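Local coordinates for cyclopropane mycolic acid synthase 3 (Mycobacterium tuberculosis, PDB 1L1E), which probably converts a double bond at the proximal position of alpha mycolic acids into a cyclopropane ring, with S-adenosyl-L-methionine as methylene donor, at residues Leu25-Asp28 with Pro29-Tyr33; Ser19-Phe22 with Phe23-Phe26; Met43-Gln46 with Glu47-Ala51; Tyr232-Thr235 with Leu236-Ala240. All coordinates share one frame; numbering follows the deposited sequence.

Four local contacts illustrate how short-range order can frame a cofactor pocket. From the N terminus, contact 2 (19-26) forms the short helix 20-23 and its exit, and contact 1 (25-33) follows, sharing Leu25 and Phe26 and closing a tight beta turn before the chain reaches S-adenosyl-L-homocysteine. Contact 3 (43-51) then starts helix 45-58, and contact 4 (232-240) lies far along the sequence, inside helix 229-245. Contacts 2 and 1 overlap at their shared residues; contacts 3 and 4 follow in series, and none nests within another. In space they converge on Trp239 of contact 4, which packs against Phe26, Leu27 and Tyr33 of contact 1 and against Leu45 and Gln49 of contact 3.

Contact 1. Residues Leu25-Asp28 with Pro29-Tyr33. With SAH (S-adenosyl-L-homocysteine), chain D.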
loop_
_atom_site.group_PDB
_atom_site.type_symbol
_atom_site.label_atom_id
_atom_site.label_comp_id
_atom_site.label_asym_id
_atom_site.label_seq_id
_atom_site.Cartn_x
_atom_site.Cartn_y
_atom_site.Cartn_z
ATOM N N LEU A 25 -9.016 12.672 -8.970
ATOM C CA LEU A 25 -9.573 12.456 -10.299
ATOM C C LEU A 25 -9.641 10.979 -10.688
ATOM O O LEU A 25 -10.321 10.627 -11.654
ATOM C CB LEU A 25 -8.782 13.231 -11.363
ATOM C CG LEU A 25 -8.945 14.757 -11.324
ATOM C CD1 LEU A 25 -8.122 15.378 -12.443
ATOM C CD2 LEU A 25 -10.420 15.133 -11.461
ATOM N N PHE A 26 -8.929 10.111 -9.968
ATOM C CA PHE A 26 -8.997 8.689 -10.298
ATOM C C PHE A 26 -9.173 7.752 -9.107
ATOM O O PHE A 26 -9.721 6.660 -9.254
ATOM C CB PHE A 26 -7.805 8.265 -11.188
ATOM C CG PHE A 26 -6.456 8.324 -10.517
ATOM C CD1 PHE A 26 -5.999 7.257 -9.753
ATOM C CD2 PHE A 26 -5.626 9.429 -10.690
ATOM C CE1 PHE A 26 -4.733 7.285 -9.173
ATOM C CE2 PHE A 26 -4.360 9.469 -10.114
ATOM C CZ PHE A 26 -3.915 8.392 -9.355
ATOM N N LEU A 27 -8.747 8.171 -7.919
ATOM C CA LEU A 27 -8.928 7.318 -6.741
ATOM C C LEU A 27 -10.411 7.309 -6.347
ATOM O O LEU A 27 -11.166 8.210 -6.713
ATOM C CB LEU A 27 -8.092 7.839 -5.565
ATOM C CG LEU A 27 -6.579 7.988 -5.773
ATOM C CD1 LEU A 27 -5.933 8.532 -4.511
ATOM C CD2 LEU A 27 -5.985 6.647 -6.138
ATOM N N ASP A 28 -10.832 6.286 -5.613
ATOM C CA ASP A 28 -12.217 6.210 -5.165
ATOM C C ASP A 28 -12.392 7.287 -4.071
ATOM O O ASP A 28 -11.423 7.941 -3.694
ATOM C CB ASP A 28 -12.501 4.816 -4.598
ATOM C CG ASP A 28 -11.819 4.584 -3.274
ATOM O OD1 ASP A 28 -10.567 4.526 -3.238
ATOM O OD2 ASP A 28 -12.541 4.465 -2.262
ATOM N N PRO A 29 -13.623 7.486 -3.556
ATOM C CA PRO A 29 -13.891 8.488 -2.517
ATOM C C PRO A 29 -13.038 8.409 -1.251
ATOM O O PRO A 29 -12.681 9.433 -0.678
ATOM C CB PRO A 29 -15.376 8.292 -2.227
ATOM C CG PRO A 29 -15.913 7.919 -3.568
ATOM C CD PRO A 29 -14.885 6.894 -4.029
ATOM N N THR A 30 -12.721 7.198 -0.809
ATOM C CA THR A 30 -11.904 7.021 0.390
ATOM C C THR A 30 -10.446 7.376 0.107
ATOM O O THR A 30 -9.618 7.409 1.017
ATOM C CB THR A 30 -11.941 5.562 0.885
ATOM O OG1 THR A 30 -11.200 4.732 -0.018
ATOM C CG2 THR A 30 -13.382 5.062 0.966
ATOM N N GLN A 31 -10.136 7.635 -1.159
ATOM C CA GLN A 31 -8.771 7.965 -1.561
ATOM C C GLN A 31 -7.740 6.876 -1.217
ATOM O O GLN A 31 -6.613 7.179 -0.813
ATOM C CB GLN A 31 -8.328 9.309 -0.952
ATOM C CG GLN A 31 -9.011 10.548 -1.562
ATOM C CD GLN A 31 -8.124 11.797 -1.509
ATOM O OE1 GLN A 31 -7.120 11.894 -2.228
ATOM N NE2 GLN A 31 -8.486 12.750 -0.644
ATOM N N THR A 32 -8.120 5.608 -1.375
ATOM C CA THR A 32 -7.189 4.513 -1.108
ATOM C C THR A 32 -6.327 4.373 -2.345
ATOM O O THR A 32 -6.841 4.307 -3.455
ATOM C CB THR A 32 -7.923 3.191 -0.827
ATOM O OG1 THR A 32 -8.645 3.319 0.393
ATOM C CG2 THR A 32 -6.933 2.029 -0.680
ATOM N N TYR A 33 -5.013 4.328 -2.143
ATOM C CA TYR A 33 -4.051 4.266 -3.240
ATOM C C TYR A 33 -3.177 3.028 -3.106
ATOM O O TYR A 33 -2.006 3.119 -2.737
ATOM C CB TYR A 33 -3.185 5.532 -3.189
ATOM C CG TYR A 33 -2.249 5.750 -4.349
ATOM C CD1 TYR A 33 -1.052 6.446 -4.172
ATOM C CD2 TYR A 33 -2.569 5.305 -5.629
ATOM C CE1 TYR A 33 -0.193 6.694 -5.243
ATOM C CE2 TYR A 33 -1.721 5.544 -6.706
ATOM C CZ TYR A 33 -0.533 6.240 -6.507
ATOM O OH TYR A 33 0.314 6.468 -7.573
HETATM N N SAH D . -1.462 2.904 2.775
HETATM C CA SAH D . -2.206 3.920 2.029
HETATM C CB SAH D . -1.246 4.799 1.197
HETATM C CG SAH D . -0.327 4.068 0.214
HETATM S SD SAH D . 0.754 5.165 -0.717
HETATM C C SAH D . -3.232 3.261 1.091
HETATM O O SAH D . -3.319 2.030 1.099
HETATM O OXT SAH D . -3.909 3.984 0.345
HETATM C "C5'" SAH D . 2.301 5.028 0.242
HETATM C "C4'" SAH D . 2.254 5.656 1.641
HETATM O "O4'" SAH D . 3.404 5.283 2.454
HETATM C "C3'" SAH D . 2.261 7.182 1.622
HETATM O "O3'" SAH D . 1.397 7.635 2.689
HETATM C "C2'" SAH D . 3.701 7.529 1.889
HETATM O "O2'" SAH D . 3.855 8.883 2.322
HETATM C "C1'" SAH D . 4.053 6.496 2.916
HETATM N N9 SAH D . 5.504 6.272 3.096
HETATM C C8 SAH D . 6.489 6.037 2.190
HETATM N N7 SAH D . 7.686 5.867 2.646
HETATM C C5 SAH D . 7.506 5.998 4.017
HETATM C C6 SAH D . 8.394 5.927 5.140
HETATM N N6 SAH D . 9.708 5.686 5.017
HETATM N N1 SAH D . 7.857 6.114 6.400
HETATM C C2 SAH D . 6.529 6.353 6.533
HETATM N N3 SAH D . 5.603 6.440 5.555
HETATM C C4 SAH D . 6.165 6.252 4.310
HETATM O O HOH W 1 -9.014 3.798 -5.142
#
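At the wall of the S-adenosyl-L-homocysteine pocket, Asp28 grips the chain that follows it through both carboxylate oxygens. Its CG stands between the backbone N and the carbonyl carbon (chi1 71°), which turns the acid toward the amides of Thr30 and Thr32. OD2 accepts twice. Thr30 OG1 lies on its syn lone pair at 2.6 Å, while Thr30 N, 3.1 Å from OD2, comes from well above the carboxylate plane and closes an Asx turn. The other oxygen, OD1, is met on its syn side by Thr32 N at 3.3 Å. Superimposed on this is a type I beta turn from Asp28 to Gln31, whose backbone bond joins Gln31 N to Asp28 O over 2.9 Å. A water adds a further tie by donating to Asp28 OD1 (2.6 Å) and to Thr32 O (2.8 Å). Farther along, Leu27 brings CD2 to 3.7 Å from Tyr33 CD2, an oblique approach to the tyrosine ring, and Tyr33 CE2 lies at the edge of the Phe26 ring. Trp239 of helix 229-245 packs against both aromatic rings. Just past the turn, Tyr33 N donates almost straight (166°) to the cofactor carboxylate oxygen OXT at 2.7 Å.

Contact 2. Residues Ser19-Phe22 with Phe23-Phe26; sequences SDDF and FRLF
Different first torsions bring Phe22 and Phe26 together: CG of Phe22 is anti to its N (chi1 -174°), whereas that of Phe26 is tucked between N and the carbonyl carbon (chi1 67°). The rings touch lightly and obliquely, with 4.3 Å between Phe22 CE2 and Phe26 CE2. Between them the backbone completes a helical turn. Arg24 N donates to Asp20 O at 2.9 Å, and Leu25 N then reaches Phe22 O, three residues back, at 3.0 Å as the helix ends. At the start, Ser19 is the N-cap, its OG accepting from Asp21 N over 3.3 Å. The aliphatic part of Arg24 passes Asp20, with CD 3.9 Å from Asp20 OD2. The guanidinium of Arg24 probably feels the charge of Asp21, but forms no salt bridge with it: Asp21 OD1 is 4.2 Å from Arg24 NH1 but well out of the guanidinium plane, and carboxylate and guanidinium stand 86° apart. Asp20 OD2 accepts from Gln31 NE2, tying helix 20-23 to the next turn. Around this short helix, Phe23 meets the ring of Trp75, Phe22 and Leu25 rest on Ala250 of helix 247-253, and Phe26 packs on Ala242 and Leu243 of helix 229-245.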
loop_
_atom_site.group_PDB
_atom_site.type_symbol
_atom_site.label_atom_id
_atom_site.label_comp_id
_atom_site.label_asym_id
_atom_site.label_seq_id
_atom_site.Cartn_x
_atom_site.Cartn_y
_atom_site.Cartn_z
ATOM N N SER A 19 -0.435 17.462 -6.667
ATOM C CA SER A 19 -1.656 17.983 -6.040
ATOM C C SER A 19 -2.709 16.910 -5.755
ATOM O O SER A 19 -2.939 16.020 -6.569
ATOM C CB SER A 19 -2.265 19.070 -6.934
ATOM O OG SER A 19 -3.587 19.406 -6.527
ATOM N N ASP A 20 -3.369 17.010 -4.607
ATOM C CA ASP A 20 -4.373 16.017 -4.240
ATOM C C ASP A 20 -5.604 16.065 -5.122
ATOM O O ASP A 20 -6.313 15.075 -5.260
ATOM C CB ASP A 20 -4.805 16.177 -2.784
ATOM C CG ASP A 20 -5.726 15.058 -2.330
ATOM O OD1 ASP A 20 -5.406 13.883 -2.610
ATOM O OD2 ASP A 20 -6.758 15.346 -1.687
ATOM N N ASP A 21 -5.870 17.223 -5.709
ATOM C CA ASP A 21 -7.031 17.348 -6.566
ATOM C C ASP A 21 -6.780 16.530 -7.829
ATOM O O ASP A 21 -7.707 16.226 -8.578
ATOM C CB ASP A 21 -7.282 18.815 -6.899
ATOM C CG ASP A 21 -8.738 19.217 -6.696
ATOM O OD1 ASP A 21 -9.289 18.930 -5.602
ATOM O OD2 ASP A 21 -9.323 19.821 -7.627
ATOM N N PHE A 22 -5.516 16.171 -8.052
ATOM C CA PHE A 22 -5.149 15.358 -9.200
ATOM C C PHE A 22 -5.513 13.917 -8.863
ATOM O O PHE A 22 -6.154 13.227 -9.657
ATOM C CB PHE A 22 -3.651 15.447 -9.484
ATOM C CG PHE A 22 -3.239 14.741 -10.745
ATOM C CD1 PHE A 22 -3.464 15.330 -11.992
ATOM C CD2 PHE A 22 -2.674 13.476 -10.696
ATOM C CE1 PHE A 22 -3.132 14.668 -13.164
ATOM C CE2 PHE A 22 -2.337 12.799 -11.866
ATOM C CZ PHE A 22 -2.568 13.399 -13.104
ATOM N N PHE A 23 -5.101 13.468 -7.680
ATOM C CA PHE A 23 -5.403 12.105 -7.252
ATOM C C PHE A 23 -6.901 11.870 -7.146
ATOM O O PHE A 23 -7.402 10.802 -7.505
ATOM C CB PHE A 23 -4.762 11.795 -5.902
ATOM C CG PHE A 23 -3.269 11.668 -5.956
ATOM C CD1 PHE A 23 -2.453 12.694 -5.488
ATOM C CD2 PHE A 23 -2.678 10.523 -6.485
ATOM C CE1 PHE A 23 -1.077 12.581 -5.546
ATOM C CE2 PHE A 23 -1.291 10.402 -6.547
ATOM C CZ PHE A 23 -0.492 11.436 -6.076
ATOM N N ARG A 24 -7.629 12.865 -6.663
ATOM C CA ARG A 24 -9.067 12.704 -6.529
ATOM C C ARG A 24 -9.755 12.472 -7.879
ATOM O O ARG A 24 -10.934 12.102 -7.930
ATOM C CB ARG A 24 -9.666 13.912 -5.810
ATOM C CG ARG A 24 -9.343 13.954 -4.325
ATOM C CD ARG A 24 -10.105 15.078 -3.636
ATOM N NE ARG A 24 -11.550 14.893 -3.781
ATOM C CZ ARG A 24 -12.459 15.830 -3.532
ATOM N NH1 ARG A 24 -12.079 17.034 -3.121
ATOM N NH2 ARG A 24 -13.749 15.564 -3.696
ATOM N N LEU A 25 -9.016 12.672 -8.970
ATOM C CA LEU A 25 -9.573 12.456 -10.299
ATOM C C LEU A 25 -9.641 10.979 -10.688
ATOM O O LEU A 25 -10.321 10.627 -11.654
ATOM C CB LEU A 25 -8.782 13.231 -11.363
ATOM C CG LEU A 25 -8.945 14.757 -11.324
ATOM C CD1 LEU A 25 -8.122 15.378 -12.443
ATOM C CD2 LEU A 25 -10.420 15.133 -11.461
ATOM N N PHE A 26 -8.929 10.111 -9.968
ATOM C CA PHE A 26 -8.997 8.689 -10.298
ATOM C C PHE A 26 -9.173 7.752 -9.107
ATOM O O PHE A 26 -9.721 6.660 -9.254
ATOM C CB PHE A 26 -7.805 8.265 -11.188
ATOM C CG PHE A 26 -6.456 8.324 -10.517
ATOM C CD1 PHE A 26 -5.999 7.257 -9.753
ATOM C CD2 PHE A 26 -5.626 9.429 -10.690
ATOM C CE1 PHE A 26 -4.733 7.285 -9.173
ATOM C CE2 PHE A 26 -4.360 9.469 -10.114
ATOM C CZ PHE A 26 -3.915 8.392 -9.355
#

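Contact 3. Residues Met43-Gln46 with Glu47-Ala51; sequences MTLQ and EAQIA
Thr44 and Glu47 exchange a reciprocal pair of hydrogen bonds. Thr44 OG1 accepts from Glu47 N at 3.1 Å along a fairly straight path (160°), and Glu47 OE1 in turn accepts from Thr44 N at 3.0 Å, using its anti lone pair. The threonine torsion explains the first bond: a chi1 of 63° turns OG1 toward the first turn of the helix, where it also lies 3.1 Å from Glu47 CG. Met43 runs along the same turn. Its chain bends at its last torsion, which leaves SD 3.9 Å from Ala48 CA while the methyl CE meets Ala51 CB at 3.7 Å. On another flank, Leu45 and Gln49 lie side by side and point the same way, Leu45 CD1 being 4.1 Å from Gln49 CG. The helical backbone bonds begin here, with Ala48 N to Thr44 O at 2.9 Å as the first.

Farther out, Arg40 makes a salt bridge to Glu47 OE1, which probably favours the charged carboxylate and steadies the oxygen that holds Thr44 N. The Gln49 amide is fixed at both ends, NE2 giving to Ser34 O and OE1 taking from Lys52 NZ, while Trp239 and Met238 of helix 229-245 cover Leu45. Thr44 and Glu47 are a worked case of the N-terminal capping box, and Met43, just before the N-cap, with Ala48 resembles a hydrophobic staple; together they begin helix 45-58 beside the cofactor pocket.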
loop_
_atom_site.group_PDB
_atom_site.type_symbol
_atom_site.label_atom_id
_atom_site.label_comp_id
_atom_site.label_asym_id
_atom_site.label_seq_id
_atom_site.Cartn_x
_atom_site.Cartn_y
_atom_site.Cartn_z
ATOM N N MET A 43 -18.220 -5.780 -7.374
ATOM C CA MET A 43 -17.909 -4.646 -6.507
ATOM C C MET A 43 -17.409 -3.426 -7.256
ATOM O O MET A 43 -16.764 -3.541 -8.292
ATOM C CB MET A 43 -16.852 -5.021 -5.476
ATOM C CG MET A 43 -17.323 -5.903 -4.358
ATOM S SD MET A 43 -15.961 -6.142 -3.199
ATOM C CE MET A 43 -16.749 -5.686 -1.651
ATOM N N THR A 44 -17.729 -2.251 -6.723
ATOM C CA THR A 44 -17.271 -0.998 -7.300
ATOM C C THR A 44 -15.867 -0.839 -6.717
ATOM O O THR A 44 -15.477 -1.591 -5.817
ATOM C CB THR A 44 -18.127 0.206 -6.831
ATOM O OG1 THR A 44 -18.008 0.356 -5.410
ATOM C CG2 THR A 44 -19.595 -0.001 -7.181
ATOM N N LEU A 45 -15.112 0.130 -7.223
ATOM C CA LEU A 45 -13.766 0.353 -6.718
ATOM C C LEU A 45 -13.813 0.672 -5.225
ATOM O O LEU A 45 -13.047 0.102 -4.451
ATOM C CB LEU A 45 -13.089 1.497 -7.482
ATOM C CG LEU A 45 -11.642 1.805 -7.100
ATOM C CD1 LEU A 45 -10.789 0.533 -7.141
ATOM C CD2 LEU A 45 -11.101 2.854 -8.052
ATOM N N GLN A 46 -14.719 1.558 -4.810
ATOM C CA GLN A 46 -14.816 1.905 -3.391
ATOM C C GLN A 46 -15.149 0.688 -2.526
ATOM O O GLN A 46 -14.602 0.533 -1.426
ATOM C CB GLN A 46 -15.856 3.017 -3.154
ATOM C CG GLN A 46 -16.053 3.352 -1.683
ATOM C CD GLN A 46 -16.808 4.649 -1.447
ATOM O OE1 GLN A 46 -17.576 5.098 -2.293
ATOM N NE2 GLN A 46 -16.603 5.247 -0.277
ATOM N N GLU A 47 -16.041 -0.175 -3.009
ATOM C CA GLU A 47 -16.403 -1.377 -2.252
ATOM C C GLU A 47 -15.199 -2.330 -2.150
ATOM O O GLU A 47 -14.963 -2.940 -1.103
ATOM C CB GLU A 47 -17.577 -2.111 -2.920
ATOM C CG GLU A 47 -18.894 -1.332 -2.907
ATOM C CD GLU A 47 -20.047 -2.097 -3.519
ATOM O OE1 GLU A 47 -19.879 -2.663 -4.621
ATOM O OE2 GLU A 47 -21.135 -2.124 -2.899
ATOM N N ALA A 48 -14.440 -2.448 -3.239
ATOM C CA ALA A 48 -13.281 -3.341 -3.254
ATOM C C ALA A 48 -12.123 -2.816 -2.409
ATOM O O ALA A 48 -11.287 -3.595 -1.948
ATOM C CB ALA A 48 -12.827 -3.592 -4.691
ATOM N N GLN A 49 -12.060 -1.502 -2.212
ATOM C CA GLN A 49 -10.995 -0.925 -1.381
ATOM C C GLN A 49 -11.390 -1.126 0.077
ATOM O O GLN A 49 -10.534 -1.318 0.951
ATOM C CB GLN A 49 -10.801 0.570 -1.683
ATOM C CG GLN A 49 -10.210 0.855 -3.061
ATOM C CD GLN A 49 -8.736 0.454 -3.182
ATOM O OE1 GLN A 49 -8.259 -0.443 -2.486
ATOM N NE2 GLN A 49 -8.020 1.113 -4.086
ATOM N N ILE A 50 -12.691 -1.081 0.360
ATOM C CA ILE A 50 -13.127 -1.310 1.733
ATOM C C ILE A 50 -12.931 -2.794 2.030
ATOM O O ILE A 50 -12.593 -3.179 3.153
ATOM C CB ILE A 50 -14.607 -0.906 1.946
ATOM C CG1 ILE A 50 -14.728 0.622 1.923
ATOM C CG2 ILE A 50 -15.133 -1.488 3.259
ATOM C CD1 ILE A 50 -14.006 1.331 3.056
ATOM N N ALA A 51 -13.114 -3.629 1.007
ATOM C CA ALA A 51 -12.924 -5.066 1.162
ATOM C C ALA A 51 -11.450 -5.390 1.467
ATOM O O ALA A 51 -11.148 -6.305 2.246
ATOM C CB ALA A 51 -13.358 -5.792 -0.103
#

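Contact 4. Residues Tyr232-Thr235 with Leu236-Ala240; sequences YART and LDMWA
Thr235 and Leu236, successive residues within helix 229-245, each lie against an aromatic ring one helical turn away, which makes a pair of i to i+4 CH-pi contacts. Thr235 looks forward to Trp239. Its CG2 is anti to the backbone N while OG1 lies beside that N (chi1 -59°), and the methyl therefore sits over the indole face, 3.6 Å from the centroid of the six-membered ring and only 13° from the ring normal. The hydroxyl serves the backbone: Thr235 OG1 is hydrogen-bonded to His231 O and to Ala36 N, which joins the helix to the loop ahead of helix 45-58.

Leu236 looks back to Tyr232. CD1 stands over the phenol face, 3.9 Å from the ring centroid, and CD2 lies 3.9 Å from Tyr232 CZ. Both residues probably lie close to the reaction centre: the Leu236 side chain touches Cys269, probably an active-site residue, and Tyr232 lines the pocket in which a carbonate ion is bound. The two aromatic rings also approach each other obliquely, with Tyr232 CE1 4.1 Å from Trp239 CZ3.

On another side of the helix Arg234, whose guanidinium forms a salt bridge with Asp41 and a cation-pi contact with Phe38, runs alongside Met238 and points the same way, its CD 3.8 Å from Met238 SD.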
loop_
_atom_site.group_PDB
_atom_site.type_symbol
_atom_site.label_atom_id
_atom_site.label_comp_id
_atom_site.label_asym_id
_atom_site.label_seq_id
_atom_site.Cartn_x
_atom_site.Cartn_y
_atom_site.Cartn_z
ATOM N N TYR A 232 -4.976 -6.486 -8.606
ATOM C CA TYR A 232 -4.259 -5.248 -8.887
ATOM C C TYR A 232 -4.452 -4.836 -10.337
ATOM O O TYR A 232 -4.578 -3.654 -10.637
ATOM C CB TYR A 232 -2.768 -5.383 -8.551
ATOM C CG TYR A 232 -2.065 -4.047 -8.435
ATOM C CD1 TYR A 232 -2.728 -2.933 -7.909
ATOM C CD2 TYR A 232 -0.728 -3.900 -8.808
ATOM C CE1 TYR A 232 -2.083 -1.716 -7.756
ATOM C CE2 TYR A 232 -0.068 -2.678 -8.655
ATOM C CZ TYR A 232 -0.754 -1.592 -8.128
ATOM O OH TYR A 232 -0.111 -0.382 -7.972
ATOM N N ALA A 233 -4.496 -5.815 -11.235
ATOM C CA ALA A 233 -4.699 -5.536 -12.650
ATOM C C ALA A 233 -6.024 -4.787 -12.846
ATOM O O ALA A 233 -6.090 -3.813 -13.589
ATOM C CB ALA A 233 -4.713 -6.848 -13.450
ATOM N N ARG A 234 -7.073 -5.228 -12.162
ATOM C CA ARG A 234 -8.371 -4.574 -12.304
ATOM C C ARG A 234 -8.436 -3.207 -11.610
ATOM O O ARG A 234 -9.188 -2.317 -12.027
ATOM C CB ARG A 234 -9.494 -5.458 -11.764
ATOM C CG ARG A 234 -10.803 -5.170 -12.478
ATOM C CD ARG A 234 -11.944 -4.892 -11.545
ATOM N NE ARG A 234 -12.592 -6.113 -11.098
ATOM C CZ ARG A 234 -13.908 -6.287 -11.101
ATOM N NH1 ARG A 234 -14.697 -5.315 -11.532
ATOM N NH2 ARG A 234 -14.433 -7.425 -10.667
ATOM N N THR A 235 -7.666 -3.058 -10.539
ATOM C CA THR A 235 -7.617 -1.799 -9.812
ATOM C C THR A 235 -6.992 -0.782 -10.768
ATOM O O THR A 235 -7.531 0.295 -10.995
ATOM C CB THR A 235 -6.727 -1.919 -8.566
ATOM O OG1 THR A 235 -7.243 -2.943 -7.706
ATOM C CG2 THR A 235 -6.674 -0.586 -7.814
ATOM N N LEU A 236 -5.852 -1.151 -11.341
ATOM C CA LEU A 236 -5.146 -0.286 -12.271
ATOM C C LEU A 236 -6.025 0.064 -13.474
ATOM O O LEU A 236 -6.023 1.207 -13.925
ATOM C CB LEU A 236 -3.841 -0.957 -12.723
ATOM C CG LEU A 236 -2.765 -1.095 -11.628
ATOM C CD1 LEU A 236 -1.636 -1.979 -12.118
ATOM C CD2 LEU A 236 -2.231 0.282 -11.243
ATOM N N ASP A 237 -6.766 -0.909 -13.999
ATOM C CA ASP A 237 -7.647 -0.636 -15.131
ATOM C C ASP A 237 -8.653 0.436 -14.730
ATOM O O ASP A 237 -8.879 1.409 -15.457
ATOM C CB ASP A 237 -8.419 -1.893 -15.561
ATOM C CG ASP A 237 -7.570 -2.866 -16.359
ATOM O OD1 ASP A 237 -6.624 -2.417 -17.040
ATOM O OD2 ASP A 237 -7.864 -4.085 -16.318
ATOM N N MET A 238 -9.257 0.263 -13.562
ATOM C CA MET A 238 -10.245 1.224 -13.105
ATOM C C MET A 238 -9.674 2.611 -12.835
ATOM O O MET A 238 -10.334 3.607 -13.123
ATOM C CB MET A 238 -10.990 0.674 -11.889
ATOM C CG MET A 238 -11.884 -0.524 -12.243
ATOM S SD MET A 238 -12.808 -1.213 -10.859
ATOM C CE MET A 238 -14.229 -0.177 -10.844
ATOM N N TRP A 239 -8.458 2.698 -12.299
ATOM C CA TRP A 239 -7.870 4.017 -12.070
ATOM C C TRP A 239 -7.631 4.692 -13.410
ATOM O O TRP A 239 -7.824 5.901 -13.550
ATOM C CB TRP A 239 -6.536 3.927 -11.318
ATOM C CG TRP A 239 -6.657 3.651 -9.839
ATOM C CD1 TRP A 239 -7.722 3.938 -9.027
ATOM C CD2 TRP A 239 -5.651 3.084 -8.995
ATOM N NE1 TRP A 239 -7.438 3.585 -7.732
ATOM C CE2 TRP A 239 -6.172 3.058 -7.683
ATOM C CE3 TRP A 239 -4.352 2.595 -9.220
ATOM C CZ2 TRP A 239 -5.444 2.559 -6.600
ATOM C CZ3 TRP A 239 -3.627 2.098 -8.141
ATOM C CH2 TRP A 239 -4.176 2.083 -6.850
ATOM N N ALA A 240 -7.207 3.905 -14.399
ATOM C CA ALA A 240 -6.934 4.428 -15.732
ATOM C C ALA A 240 -8.206 4.969 -16.381
ATOM O O ALA A 240 -8.226 6.096 -16.895
ATOM C CB ALA A 240 -6.320 3.329 -16.608
#